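Local coordinates for glideosome-associated protein 50 (Plasmodium falciparum 3D7, PDB 3TGH), which forms part of the glideosome complex of gliding motility and host cell invasion, and may tether it to the parasite's inner membrane complex, at residues 83-88 and 158-163. Sequence-based numbering, arbitrary orientation.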
loop_
_atom_site.group_PDB
_atom_site.type_symbol
_atom_site.label_atom_id
_atom_site.label_comp_id
_atom_site.label_asym_id
_atom_site.label_seq_id
_atom_site.Cartn_x
_atom_site.Cartn_y
_atom_site.Cartn_z
ATOM N N ARG A 83 7.137 -10.221 7.558
ATOM C CA ARG A 83 6.449 -11.209 8.387
ATOM C C ARG A 83 5.755 -12.295 7.551
ATOM O O ARG A 83 5.635 -13.436 7.990
ATOM C CB ARG A 83 5.411 -10.539 9.293
ATOM C CG ARG A 83 5.949 -9.435 10.208
ATOM C CD ARG A 83 7.005 -9.911 11.190
ATOM N NE ARG A 83 6.469 -10.862 12.166
ATOM C CZ ARG A 83 7.068 -11.203 13.308
ATOM N NH1 ARG A 83 8.235 -10.670 13.658
ATOM N NH2 ARG A 83 6.486 -12.086 14.113
ATOM N N ASP A 84 5.307 -11.938 6.352
ATOM C CA ASP A 84 4.648 -12.895 5.465
ATOM C C ASP A 84 5.648 -13.876 4.825
ATOM O O ASP A 84 5.334 -15.060 4.590
ATOM C CB ASP A 84 3.893 -12.140 4.379
ATOM C CG ASP A 84 2.823 -11.209 4.946
ATOM O OD1 ASP A 84 1.885 -11.710 5.605
ATOM O OD2 ASP A 84 2.932 -9.979 4.744
ATOM N N TRP A 85 6.839 -13.367 4.515
ATOM C CA TRP A 85 7.892 -14.155 3.872
ATOM C C TRP A 85 8.511 -15.257 4.734
ATOM O O TRP A 85 9.155 -16.163 4.201
ATOM C CB TRP A 85 8.988 -13.232 3.338
ATOM C CG TRP A 85 8.671 -12.630 2.013
ATOM C CD1 TRP A 85 8.269 -11.349 1.763
ATOM C CD2 TRP A 85 8.738 -13.288 0.735
ATOM N NE1 TRP A 85 8.071 -11.171 0.405
ATOM C CE2 TRP A 85 8.363 -12.341 -0.246
ATOM C CE3 TRP A 85 9.096 -14.576 0.326
ATOM C CZ2 TRP A 85 8.319 -12.649 -1.620
ATOM C CZ3 TRP A 85 9.052 -14.883 -1.046
ATOM C CH2 TRP A 85 8.662 -13.924 -1.993
ATOM N N THR A 86 8.328 -15.184 6.051
ATOM C CA THR A 86 8.821 -16.222 6.941
ATOM C C THR A 86 7.831 -17.389 7.058
ATOM O O THR A 86 8.140 -18.393 7.684
ATOM C CB THR A 86 9.172 -15.659 8.343
ATOM O OG1 THR A 86 8.012 -15.062 8.932
ATOM C CG2 THR A 86 10.279 -14.623 8.236
ATOM N N GLY A 87 6.657 -17.262 6.437
ATOM C CA GLY A 87 5.680 -18.352 6.391
ATOM C C GLY A 87 5.437 -18.818 4.966
ATOM O O GLY A 87 6.331 -18.763 4.123
ATOM N N ASN A 88 4.219 -19.278 4.696
ATOM C CA ASN A 88 3.857 -19.779 3.364
ATOM C C ASN A 88 3.458 -18.599 2.476
ATOM O O ASN A 88 2.275 -18.286 2.301
ATOM C CB ASN A 88 2.731 -20.819 3.480
ATOM C CG ASN A 88 2.556 -21.646 2.221
ATOM O OD1 ASN A 88 2.856 -21.196 1.120
ATOM N ND2 ASN A 88 2.070 -22.877 2.384
ATOM N N ASP A 158 7.344 -5.133 -3.578
ATOM C CA ASP A 158 7.778 -6.012 -2.518
ATOM C C ASP A 158 9.160 -5.559 -2.097
ATOM O O ASP A 158 10.146 -5.807 -2.796
ATOM C CB ASP A 158 7.813 -7.467 -2.956
ATOM C CG ASP A 158 8.039 -8.396 -1.784
ATOM O OD1 ASP A 158 9.054 -8.224 -1.087
ATOM O OD2 ASP A 158 7.188 -9.255 -1.525
ATOM N N THR A 159 9.232 -4.898 -0.951
ATOM C CA THR A 159 10.490 -4.323 -0.512
ATOM C C THR A 159 11.520 -5.365 -0.062
ATOM O O THR A 159 12.710 -5.047 0.010
ATOM C CB THR A 159 10.285 -3.247 0.573
ATOM O OG1 THR A 159 9.448 -3.745 1.616
ATOM C CG2 THR A 159 9.648 -1.998 -0.025
ATOM N N TRP A 160 11.095 -6.592 0.234
ATOM C CA TRP A 160 12.059 -7.639 0.548
ATOM C C TRP A 160 12.697 -8.192 -0.725
ATOM O O TRP A 160 13.913 -8.396 -0.776
ATOM C CB TRP A 160 11.463 -8.756 1.408
ATOM C CG TRP A 160 12.539 -9.666 1.874
ATOM C CD1 TRP A 160 13.621 -9.318 2.645
ATOM C CD2 TRP A 160 12.698 -11.056 1.567
ATOM N NE1 TRP A 160 14.428 -10.407 2.840
ATOM C CE2 TRP A 160 13.885 -11.490 2.203
ATOM C CE3 TRP A 160 11.945 -11.985 0.844
ATOM C CZ2 TRP A 160 14.350 -12.802 2.106
ATOM C CZ3 TRP A 160 12.396 -13.295 0.769
ATOM C CH2 TRP A 160 13.589 -13.691 1.400
ATOM N N VAL A 161 11.882 -8.417 -1.758
ATOM C CA VAL A 161 12.405 -8.810 -3.080
ATOM C C VAL A 161 13.430 -7.806 -3.618
ATOM O O VAL A 161 14.434 -8.202 -4.218
ATOM C CB VAL A 161 11.274 -8.981 -4.114
ATOM C CG1 VAL A 161 11.853 -9.261 -5.503
ATOM C CG2 VAL A 161 10.342 -10.108 -3.693
ATOM N N LEU A 162 13.173 -6.519 -3.393
ATOM C CA LEU A 162 14.058 -5.449 -3.849
ATOM C C LEU A 162 15.325 -5.314 -3.000
ATOM O O LEU A 162 16.253 -4.615 -3.397
ATOM C CB LEU A 162 13.325 -4.102 -3.835
ATOM C CG LEU A 162 12.168 -3.895 -4.809
ATOM C CD1 LEU A 162 11.611 -2.473 -4.646
ATOM C CD2 LEU A 162 12.626 -4.160 -6.227
ATOM N N SER A 163 15.347 -5.946 -1.829
ATOM C CA SER A 163 16.489 -5.861 -0.912
ATOM C C SER A 163 17.643 -6.765 -1.332
ATOM O O SER A 163 17.491 -7.660 -2.160
ATOM C CB SER A 163 16.063 -6.231 0.515
ATOM O OG SER A 163 16.036 -7.633 0.688
#
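One face of the W85 indole carries the benzo rim of W160, whose CE3 lies 3.5 Å from W85 CD2, while D158 meets the same indole at its edge. The two tryptophans are neither stacked nor perpendicular: their planes stand at 51°, W160 CE3 sits above the W85 plane, offset toward the rim near CG and CD2, and CZ3 continues toward W85 CE3. W85 NE1 donates to D158 OD2 at 2.9 Å, with the oxygen almost in the indole plane and the N-H meeting its syn lone pair. The carboxylate plane is turned 70° from the ring. With D158 CG anti to the backbone N (chi1 -170°) and beside the carbonyl carbon, the carboxylate reaches the backbone that follows, where OD1 accepts from V161 N at 2.9 Å and weakly from W160 N. This is an Asx motif, in the loop from strand 148-156 to helix 169-189 of the calcineurin-like phosphoesterase fold; a type I turn, W160 to S163, overlaps it. With both oxygens engaged, the buried carboxylate is fixed in its rotation and ties short helix 82-85 to the loop. V161 CG2 adds an oblique contact, 3.9 Å from W85 CZ2. V161 O accepts from ND1 of H172, a metal-binding residue.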